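Local coordinates for protein chitinase A (Cycas revoluta, PDB 4MNK) that probably hydrolyses chitin as a family 18, class V plant chitinase, and is seen here with N-acetylglucosamine oligomers bound, at residues A36-A40 with P41-V45; E56-T59 with P60-R64; D84-A87 with K88-S91; E129-V132 with K133-S136. One frame throughout, in Å; residues are numbered along the deposited sequence. Where two conformers were deposited one is given.

Interaction 1. Residues A36-A40 with P41-V45; sequences AELNA and PTFEV
N39 and F43 close a tight reversal of the chain just after strand 30-36, where F43 N donates to N39 O at 2.8 Å. The bond is bent, 138° at the hydrogen, and its donor stands above the carbonyl plane. A cis peptide bond between A40 and P41 makes the turn sharp, and N39 and F43 both take backbone angles of the left-handed helical region. A water donates to N39 O and accepts from T42 N, so this one carbonyl receives two donors. Further back, F43 CA brings its hydrogen to L38 O, 3.2 Å between the heavy atoms.

The N39 side chain bridges the same loop a residue further along, to E44. With CG anti to the backbone N (chi1 -172°), its amide reaches the returning chain, and ND2 donates to E44 O at 3.0 Å, the acceptor lying almost exactly in the amide plane. F43 folds its ring back over the turn: A40 CA sits over the centre of one face in a CH-pi contact, 4.0 Å from the centroid, while A40 CB meets CZ and L38 CB lies near CD2. At the open end of the loop, V45 CG1 packs 4.1 Å from A36 CB. Beyond the loop, R98 binds the carbonyls of P41 and T42. Main-chain, amide and water bonds, with F43 packed on A40, probably hold this TIM-barrel loop in shape.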
loop_
_atom_site.group_PDB
_atom_site.type_symbol
_atom_site.label_atom_id
_atom_site.label_comp_id
_atom_site.label_asym_id
_atom_site.label_seq_id
_atom_site.Cartn_x
_atom_site.Cartn_y
_atom_site.Cartn_z
ATOM N N ALA A 36 9.444 -1.872 -9.331
ATOM C CA ALA A 36 10.592 -1.485 -10.139
ATOM C C ALA A 36 11.592 -0.788 -9.217
ATOM O O ALA A 36 11.203 -0.190 -8.205
ATOM C CB ALA A 36 10.164 -0.566 -11.259
ATOM N N GLU A 37 12.872 -0.868 -9.571
ATOM C CA GLU A 37 13.942 -0.281 -8.764
ATOM C C GLU A 37 14.439 1.034 -9.363
ATOM O O GLU A 37 14.337 1.256 -10.572
ATOM C CB GLU A 37 15.097 -1.275 -8.595
ATOM C CG GLU A 37 15.846 -1.587 -9.875
ATOM C CD GLU A 37 16.888 -2.675 -9.695
ATOM O OE1 GLU A 37 17.953 -2.589 -10.337
ATOM O OE2 GLU A 37 16.643 -3.615 -8.908
ATOM N N LEU A 38 14.967 1.904 -8.503
ATOM C CA LEU A 38 15.450 3.221 -8.922
ATOM C C LEU A 38 16.740 3.148 -9.730
ATOM O O LEU A 38 16.969 3.983 -10.603
ATOM C CB LEU A 38 15.624 4.143 -7.711
ATOM C CG LEU A 38 14.353 4.836 -7.204
ATOM C CD1 LEU A 38 13.417 3.873 -6.478
ATOM C CD2 LEU A 38 14.700 6.009 -6.302
ATOM N N ASN A 39 17.568 2.144 -9.439
ATOM C CA ASN A 39 18.811 1.904 -10.180
ATOM C C ASN A 39 19.769 3.104 -10.147
ATOM O O ASN A 39 20.184 3.623 -11.188
ATOM C CB ASN A 39 18.497 1.458 -11.622
ATOM C CG ASN A 39 19.733 1.016 -12.396
ATOM O OD1 ASN A 39 20.725 0.567 -11.818
ATOM N ND2 ASN A 39 19.671 1.140 -13.716
ATOM N N ALA A 40 20.100 3.547 -8.934
ATOM C CA ALA A 40 21.171 4.521 -8.726
ATOM C C ALA A 40 22.491 3.925 -9.230
ATOM O O ALA A 40 22.677 2.709 -9.148
ATOM C CB ALA A 40 21.277 4.873 -7.252
ATOM N N PRO A 41 23.416 4.766 -9.743
ATOM C CA PRO A 41 23.379 6.228 -9.847
ATOM C C PRO A 41 22.796 6.797 -11.148
ATOM O O PRO A 41 22.573 8.005 -11.233
ATOM C CB PRO A 41 24.858 6.605 -9.737
ATOM C CG PRO A 41 25.564 5.471 -10.393
ATOM C CD PRO A 41 24.737 4.235 -10.135
ATOM N N THR A 42 22.556 5.952 -12.151
ATOM C CA THR A 42 22.027 6.438 -13.430
ATOM C C THR A 42 20.549 6.801 -13.325
ATOM O O THR A 42 20.059 7.655 -14.068
ATOM C CB THR A 42 22.199 5.422 -14.584
ATOM O OG1 THR A 42 21.399 4.258 -14.334
ATOM C CG2 THR A 42 23.663 5.023 -14.764
ATOM N N PHE A 43 19.848 6.142 -12.401
ATOM C CA PHE A 43 18.398 6.296 -12.236
ATOM C C PHE A 43 17.628 6.008 -13.520
ATOM O O PHE A 43 16.590 6.615 -13.802
ATOM C CB PHE A 43 18.038 7.654 -11.613
ATOM C CG PHE A 43 18.527 7.804 -10.206
ATOM C CD1 PHE A 43 19.653 8.571 -9.920
ATOM C CD2 PHE A 43 17.880 7.146 -9.164
ATOM C CE1 PHE A 43 20.115 8.693 -8.614
ATOM C CE2 PHE A 43 18.332 7.261 -7.858
ATOM C CZ PHE A 43 19.452 8.038 -7.581
ATOM N N GLU A 44 18.165 5.068 -14.293
ATOM C CA GLU A 44 17.437 4.458 -15.390
ATOM C C GLU A 44 16.581 3.366 -14.763
ATOM O O GLU A 44 17.034 2.237 -14.544
ATOM C CB GLU A 44 18.393 3.900 -16.451
ATOM C CG GLU A 44 19.411 4.910 -16.999
ATOM C CD GLU A 44 18.796 6.006 -17.855
ATOM O OE1 GLU A 44 17.718 5.786 -18.447
ATOM O OE2 GLU A 44 19.409 7.093 -17.946
ATOM N N VAL A 45 15.347 3.739 -14.438
ATOM C CA VAL A 45 14.413 2.881 -13.711
ATOM C C VAL A 45 14.165 1.582 -14.479
ATOM O O VAL A 45 14.055 1.587 -15.704
ATOM C CB VAL A 45 13.091 3.635 -13.419
ATOM C CG1 VAL A 45 12.068 2.739 -12.731
ATOM C CG2 VAL A 45 13.370 4.850 -12.559
HETATM O O HOH W 1 22.728 2.872 -12.409
#

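Interaction 2. Residues E56-T59 with P60-R64; sequences EDFT and PTVRR
T61 grips the carbonyl of D57 twice, through its backbone N at 3.0 Å and through OG1 at 2.9 Å. The hydroxyl is put there by chi1 of -69°, which lays OG1 beside its own backbone N; it comes in from above the carbonyl plane, whereas the amide arrives nearly end-on. V62 N and R63 N continue the series, donating to F58 O and T59 O in regular helical bonds. P60 has no N-H to give, and the helix kinks at this point: P60 CD is set against E56 O at 3.3 Å in place of a bond.

The close-packed side is that of F58 and V62. V62 CG1 lies over one face of the F58 ring, displaced toward the rim and 4.2 Å from CE1. Both side chains also touch T71 of strand 70-77, and the F58 ring meets that of W10. Helix 52-63 is the helical link of a beta-alpha-beta unit between the parallel strands 30-36 and 70-77, part of the TIM barrel of family 18 enzymes, and this apolar ridge is its inward side. T59 belongs here too, its OG1 hydrogen-bonded to T71, while its CG2 runs alongside R63 CD at 3.8 Å, the arginine chain bending at chi3.

Packing is sparser toward solvent, where P60 is exposed. D57, partly exposed, turns its carboxylate to K53 in a salt bridge. On the exposed end, R64 NH2 folds back to T61 O at 2.9 Å, approaching from the opposite face of that carbonyl to R64 N.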
loop_
_atom_site.group_PDB
_atom_site.type_symbol
_atom_site.label_atom_id
_atom_site.label_comp_id
_atom_site.label_asym_id
_atom_site.label_seq_id
_atom_site.Cartn_x
_atom_site.Cartn_y
_atom_site.Cartn_z
ATOM N N GLU A 56 6.741 -8.318 -17.968
ATOM C CA GLU A 56 6.047 -8.258 -19.250
ATOM C C GLU A 56 4.742 -9.053 -19.235
ATOM O O GLU A 56 3.724 -8.599 -19.761
ATOM C CB GLU A 56 6.951 -8.773 -20.373
ATOM C CG GLU A 56 6.258 -8.797 -21.729
ATOM C CD GLU A 56 7.035 -9.514 -22.817
ATOM O OE1 GLU A 56 6.535 -9.515 -23.958
ATOM O OE2 GLU A 56 8.120 -10.072 -22.551
ATOM N N ASP A 57 4.775 -10.239 -18.635
ATOM C CA ASP A 57 3.625 -11.136 -18.662
ATOM C C ASP A 57 2.529 -10.746 -17.678
ATOM O O ASP A 57 1.393 -11.193 -17.812
ATOM C CB ASP A 57 4.059 -12.581 -18.392
ATOM C CG ASP A 57 4.813 -13.208 -19.555
ATOM O OD1 ASP A 57 4.909 -12.594 -20.642
ATOM O OD2 ASP A 57 5.307 -14.339 -19.371
ATOM N N PHE A 58 2.873 -9.914 -16.696
ATOM C CA PHE A 58 1.952 -9.555 -15.615
ATOM C C PHE A 58 0.601 -9.062 -16.129
ATOM O O PHE A 58 -0.446 -9.587 -15.744
ATOM C CB PHE A 58 2.592 -8.507 -14.697
ATOM C CG PHE A 58 1.722 -8.098 -13.536
ATOM C CD1 PHE A 58 1.657 -8.884 -12.388
ATOM C CD2 PHE A 58 0.979 -6.920 -13.583
ATOM C CE1 PHE A 58 0.864 -8.511 -11.312
ATOM C CE2 PHE A 58 0.179 -6.539 -12.509
ATOM C CZ PHE A 58 0.125 -7.335 -11.370
ATOM N N THR A 59 0.624 -8.050 -16.992
ATOM C CA THR A 59 -0.616 -7.402 -17.414
ATOM C C THR A 59 -1.495 -8.296 -18.305
ATOM O O THR A 59 -2.677 -8.469 -18.002
ATOM C CB THR A 59 -0.364 -5.993 -18.005
ATOM O OG1 THR A 59 0.309 -5.192 -17.024
ATOM C CG2 THR A 59 -1.673 -5.320 -18.389
ATOM N N PRO A 60 -0.926 -8.894 -19.379
ATOM C CA PRO A 60 -1.740 -9.845 -20.147
ATOM C C PRO A 60 -2.306 -10.982 -19.288
ATOM O O PRO A 60 -3.445 -11.396 -19.497
ATOM C CB PRO A 60 -0.760 -10.387 -21.194
ATOM C CG PRO A 60 0.247 -9.306 -21.351
ATOM C CD PRO A 60 0.403 -8.699 -19.992
ATOM N N THR A 61 -1.530 -11.458 -18.315
ATOM C CA THR A 61 -1.988 -12.543 -17.449
ATOM C C THR A 61 -3.191 -12.139 -16.600
ATOM O O THR A 61 -4.214 -12.828 -16.610
ATOM C CB THR A 61 -0.857 -13.086 -16.551
ATOM O OG1 THR A 61 0.094 -13.773 -17.367
ATOM C CG2 THR A 61 -1.392 -14.058 -15.503
ATOM N N VAL A 62 -3.085 -11.031 -15.873
ATOM C CA VAL A 62 -4.180 -10.648 -14.981
ATOM C C VAL A 62 -5.431 -10.239 -15.763
ATOM O O VAL A 62 -6.546 -10.469 -15.313
ATOM C CB VAL A 62 -3.780 -9.571 -13.931
ATOM C CG1 VAL A 62 -2.628 -10.073 -13.062
ATOM C CG2 VAL A 62 -3.453 -8.226 -14.583
ATOM N N ARG A 63 -5.247 -9.682 -16.955
ATOM C CA ARG A 63 -6.388 -9.259 -17.762
ATOM C C ARG A 63 -7.193 -10.427 -18.344
ATOM O O ARG A 63 -8.342 -10.248 -18.728
ATOM C CB ARG A 63 -5.965 -8.272 -18.856
ATOM C CG ARG A 63 -5.447 -6.936 -18.325
ATOM C CD ARG A 63 -5.307 -5.898 -19.431
ATOM N NE ARG A 63 -6.515 -5.086 -19.555
ATOM C CZ ARG A 63 -6.689 -4.097 -20.429
ATOM N NH1 ARG A 63 -5.733 -3.780 -21.292
ATOM N NH2 ARG A 63 -7.833 -3.430 -20.441
ATOM N N ARG A 64 -6.612 -11.626 -18.381
ATOM C CA ARG A 64 -7.320 -12.786 -18.933
ATOM C C ARG A 64 -8.595 -13.132 -18.149
ATOM O O ARG A 64 -9.573 -13.605 -18.733
ATOM C CB ARG A 64 -6.390 -14.002 -19.039
ATOM C CG ARG A 64 -6.376 -14.895 -17.815
ATOM C CD ARG A 64 -5.187 -15.832 -17.783
ATOM N NE ARG A 64 -5.284 -16.753 -16.651
ATOM C CZ ARG A 64 -5.070 -16.423 -15.377
ATOM N NH1 ARG A 64 -5.195 -17.344 -14.433
ATOM N NH2 ARG A 64 -4.733 -15.181 -15.042
#

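Interaction 3. Residues D84-A87 with K88-S91; sequences DNFA and KLNS
The F86 ring has the methyl CD2 of L89 and the amide nitrogen ND2 of N90 at its CD2 corner, both approaching obliquely. L89 CD2 is 4.1 Å from that ring carbon, its side chain running alongside F86 in the same direction. The N90 side chain runs at a slant to F86, its amide plane turned 47° from the ring. Outside the helix, the F86 ring stacks on Y119, at the end of strand 114-119, while N90 packs against F131 and L134 of helix 125-149.

The N85 amide, partly exposed and also packed on L38 and A40, lies alongside K88. K88 curls back at chi3 (-75°), bringing CE to within 3.4 Å of N85 OD1 and its ammonium to a weak hydrogen bond with the same oxygen, 3.3 Å from NZ.

Underneath, the backbone is regular: K88 N, L89 N and N90 N donate to the carbonyls of D84, N85 and F86. The last of these is 2.9 Å long, and the CG of N90 comes as close as 3.1 Å to F86 O without its amide making a hydrogen bond there.

Helix 80-90, which packs between the loop after strand 30-36 and helix 125-149, thus combines regular main-chain bonds with a buried face packed by F86, L89 and the polar amide of N90, while the K88-N85 link is weak and probably adds little.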
loop_
_atom_site.group_PDB
_atom_site.type_symbol
_atom_site.label_atom_id
_atom_site.label_comp_id
_atom_site.label_asym_id
_atom_site.label_seq_id
_atom_site.Cartn_x
_atom_site.Cartn_y
_atom_site.Cartn_z
ATOM N N ASP A 84 16.879 6.327 0.663
ATOM C CA ASP A 84 18.187 6.926 0.375
ATOM C C ASP A 84 18.323 7.274 -1.103
ATOM O O ASP A 84 18.814 8.350 -1.452
ATOM C CB ASP A 84 19.328 5.977 0.765
ATOM C CG ASP A 84 19.413 5.725 2.264
ATOM O OD1 ASP A 84 18.776 6.451 3.055
ATOM O OD2 ASP A 84 20.132 4.779 2.645
ATOM N N ASN A 85 17.886 6.356 -1.963
ATOM C CA ASN A 85 17.952 6.554 -3.403
ATOM C C ASN A 85 17.058 7.690 -3.895
ATOM O O ASN A 85 17.492 8.491 -4.718
ATOM C CB ASN A 85 17.666 5.247 -4.148
ATOM C CG ASN A 85 18.849 4.300 -4.134
ATOM O OD1 ASN A 85 19.975 4.701 -3.841
ATOM N ND2 ASN A 85 18.599 3.037 -4.454
ATOM N N PHE A 86 15.829 7.770 -3.386
ATOM C CA PHE A 86 14.949 8.898 -3.709
ATOM C C PHE A 86 15.560 10.227 -3.266
ATOM O O PHE A 86 15.503 11.216 -3.997
ATOM C CB PHE A 86 13.564 8.736 -3.079
ATOM C CG PHE A 86 12.555 8.057 -3.968
ATOM C CD1 PHE A 86 12.018 6.827 -3.606
ATOM C CD2 PHE A 86 12.122 8.654 -5.151
ATOM C CE1 PHE A 86 11.073 6.198 -4.411
ATOM C CE2 PHE A 86 11.183 8.029 -5.964
ATOM C CZ PHE A 86 10.657 6.798 -5.590
ATOM N N ALA A 87 16.149 10.247 -2.072
ATOM C CA ALA A 87 16.760 11.466 -1.542
ATOM C C ALA A 87 17.931 11.929 -2.412
ATOM O O ALA A 87 18.075 13.124 -2.679
ATOM C CB ALA A 87 17.193 11.267 -0.098
ATOM N N LYS A 88 18.753 10.985 -2.869
ATOM C CA LYS A 88 19.859 11.302 -3.780
ATOM C C LYS A 88 19.335 11.789 -5.127
ATOM O O LYS A 88 19.790 12.809 -5.654
ATOM C CB LYS A 88 20.764 10.085 -3.987
ATOM C CG LYS A 88 21.679 9.778 -2.812
ATOM C CD LYS A 88 22.653 8.648 -3.122
ATOM C CE LYS A 88 21.971 7.288 -3.097
ATOM N NZ LYS A 88 22.930 6.174 -3.338
ATOM N N LEU A 89 18.369 11.050 -5.670
ATOM C CA LEU A 89 17.740 11.374 -6.943
ATOM C C LEU A 89 17.159 12.782 -6.972
ATOM O O LEU A 89 17.444 13.563 -7.881
ATOM C CB LEU A 89 16.625 10.365 -7.235
ATOM C CG LEU A 89 15.614 10.705 -8.332
ATOM C CD1 LEU A 89 16.272 10.788 -9.696
ATOM C CD2 LEU A 89 14.500 9.679 -8.330
ATOM N N ASN A 90 16.341 13.097 -5.973
ATOM C CA ASN A 90 15.502 14.287 -6.037
ATOM C C ASN A 90 16.276 15.601 -5.931
ATOM O O ASN A 90 15.772 16.650 -6.323
ATOM C CB ASN A 90 14.378 14.210 -5.001
ATOM C CG ASN A 90 13.414 13.063 -5.266
ATOM O OD1 ASN A 90 13.352 12.530 -6.375
ATOM N ND2 ASN A 90 12.656 12.679 -4.244
ATOM N N SER A 91 17.506 15.527 -5.425
ATOM C CA SER A 91 18.371 16.699 -5.285
ATOM C C SER A 91 19.161 17.017 -6.561
ATOM O O SER A 91 19.813 18.060 -6.649
ATOM C CB SER A 91 19.327 16.498 -4.106
ATOM O OG SER A 91 20.068 17.675 -3.829
#

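Interaction 4. Residues E129-V132 with K133-S136; sequences ENFV and KLVS
V135 and F131 meet twice, once through the backbone and once through their side chains. V135 N donates to F131 O at 2.9 Å, nearly straight at 168°, and S136 N satisfies V132 O at the same length. The two bonds before these are longer: L134 N to N130 O measures 3.2 Å, and K133 N to E129 O is weak. F131 O and V132 O are thus held by short bonds from amides one turn on, N130 O by a longer one and E129 O by a weak one.

Among the side chains, K133 stretches out fully beyond CG and runs beside N130, bringing NZ 3.4 Å from N130 OD1, again only a weak hydrogen bond. E129 OE2 has a weak hydrogen bond from Q125. V135 O accepts a hydrogen bond from the T139 hydroxyl further along the helix.

Helix 125-149 connects the parallel strands 114-119 and 155-161 in a beta-alpha-beta unit of the TIM barrel, and the F131 ring meets Y119 of strand 114-119 edge-to-face. Its chi1 of -169° sets the ring away from the backbone N and over the following turn. There V135 CG2 lies over one face in a CH-pi contact, 3.9 Å from the centroid and offset toward the rim, and L134 CD2 comes in at the edge, near the ring plane, 4.1 Å from CE2. L134 also packs on L89 of helix 80-90, and V132, V135 and S136 pack on F179 of helix 177-183.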
loop_
_atom_site.group_PDB
_atom_site.type_symbol
_atom_site.label_atom_id
_atom_site.label_comp_id
_atom_site.label_asym_id
_atom_site.label_seq_id
_atom_site.Cartn_x
_atom_site.Cartn_y
_atom_site.Cartn_z
ATOM N N GLU A 129 10.379 19.163 -0.520
ATOM C CA GLU A 129 10.615 20.168 -1.557
ATOM C C GLU A 129 11.188 19.554 -2.832
ATOM O O GLU A 129 10.754 19.876 -3.939
ATOM C CB GLU A 129 11.547 21.266 -1.039
ATOM C CG GLU A 129 10.900 22.215 -0.041
ATOM C CD GLU A 129 11.897 23.113 0.679
ATOM O OE1 GLU A 129 13.118 23.005 0.429
ATOM O OE2 GLU A 129 11.450 23.932 1.510
ATOM N N ASN A 130 12.160 18.659 -2.673
ATOM C CA ASN A 130 12.782 18.019 -3.825
ATOM C C ASN A 130 11.884 16.969 -4.478
ATOM O O ASN A 130 11.929 16.780 -5.695
ATOM C CB ASN A 130 14.147 17.440 -3.455
ATOM C CG ASN A 130 15.182 18.519 -3.158
ATOM O OD1 ASN A 130 14.972 19.704 -3.435
ATOM N ND2 ASN A 130 16.312 18.108 -2.598
ATOM N N PHE A 131 11.068 16.296 -3.668
ATOM C CA PHE A 131 10.077 15.343 -4.176
ATOM C C PHE A 131 9.025 16.066 -5.017
ATOM O O PHE A 131 8.613 15.564 -6.062
ATOM C CB PHE A 131 9.433 14.579 -3.013
ATOM C CG PHE A 131 8.591 13.393 -3.426
ATOM C CD1 PHE A 131 7.388 13.141 -2.778
ATOM C CD2 PHE A 131 9.002 12.517 -4.431
ATOM C CE1 PHE A 131 6.600 12.041 -3.121
ATOM C CE2 PHE A 131 8.214 11.414 -4.786
ATOM C CZ PHE A 131 7.013 11.180 -4.125
ATOM N N VAL A 132 8.616 17.252 -4.565
ATOM C CA VAL A 132 7.732 18.131 -5.337
ATOM C C VAL A 132 8.297 18.393 -6.742
ATOM O O VAL A 132 7.560 18.330 -7.727
ATOM C CB VAL A 132 7.453 19.462 -4.574
ATOM C CG1 VAL A 132 6.968 20.571 -5.511
ATOM C CG2 VAL A 132 6.453 19.232 -3.449
ATOM N N LYS A 133 9.600 18.669 -6.830
ATOM C CA LYS A 133 10.258 18.890 -8.121
ATOM C C LYS A 133 10.136 17.656 -9.013
ATOM O O LYS A 133 9.744 17.766 -10.171
ATOM C CB LYS A 133 11.732 19.263 -7.938
ATOM C CG LYS A 133 11.978 20.576 -7.203
ATOM C CD LYS A 133 13.468 20.828 -7.020
ATOM C CE LYS A 133 13.732 21.937 -6.018
ATOM N NZ LYS A 133 15.193 22.152 -5.818
ATOM N N LEU A 134 10.456 16.484 -8.464
ATOM C CA LEU A 134 10.366 15.233 -9.219
ATOM C C LEU A 134 8.956 14.989 -9.750
ATOM O O LEU A 134 8.769 14.719 -10.939
ATOM C CB LEU A 134 10.809 14.036 -8.368
ATOM C CG LEU A 134 10.822 12.683 -9.095
ATOM C CD1 LEU A 134 12.085 12.535 -9.940
ATOM C CD2 LEU A 134 10.685 11.528 -8.108
ATOM N N VAL A 135 7.973 15.084 -8.859
ATOM C CA VAL A 135 6.591 14.771 -9.210
ATOM C C VAL A 135 6.016 15.774 -10.215
ATOM O O VAL A 135 5.302 15.388 -11.143
ATOM C CB VAL A 135 5.703 14.629 -7.950
ATOM C CG1 VAL A 135 4.242 14.433 -8.325
ATOM C CG2 VAL A 135 6.175 13.454 -7.102
ATOM N N SER A 136 6.353 17.053 -10.054
ATOM C CA SER A 136 5.893 18.069 -11.000
ATOM C C SER A 136 6.435 17.782 -12.402
ATOM O O SER A 136 5.700 17.858 -13.392
ATOM C CB SER A 136 6.299 19.468 -10.540
ATOM O OG SER A 136 5.781 20.454 -11.416
#

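From the N terminus the four contacts follow in series, none enclosing or crossing another. Interaction 1 closes a short loop after strand 30-36, and interaction 2 lies on helix 52-63, which leads on to strand 70-77; their centres are 24 Å apart and they do not touch. Interactions 3 and 4 each lie within a single helix, 80-90 and 125-149. Interaction 3 is the middle of a packed group: N85, F86 and L89 receive L38, A40 and F43 of interaction 1, and N90 and S91 lie against N130, F131 and L134 of interaction 4. Interaction 2 stands apart, about 31 Å between centres from both 3 and 4, on another part of the barrel's outer layer.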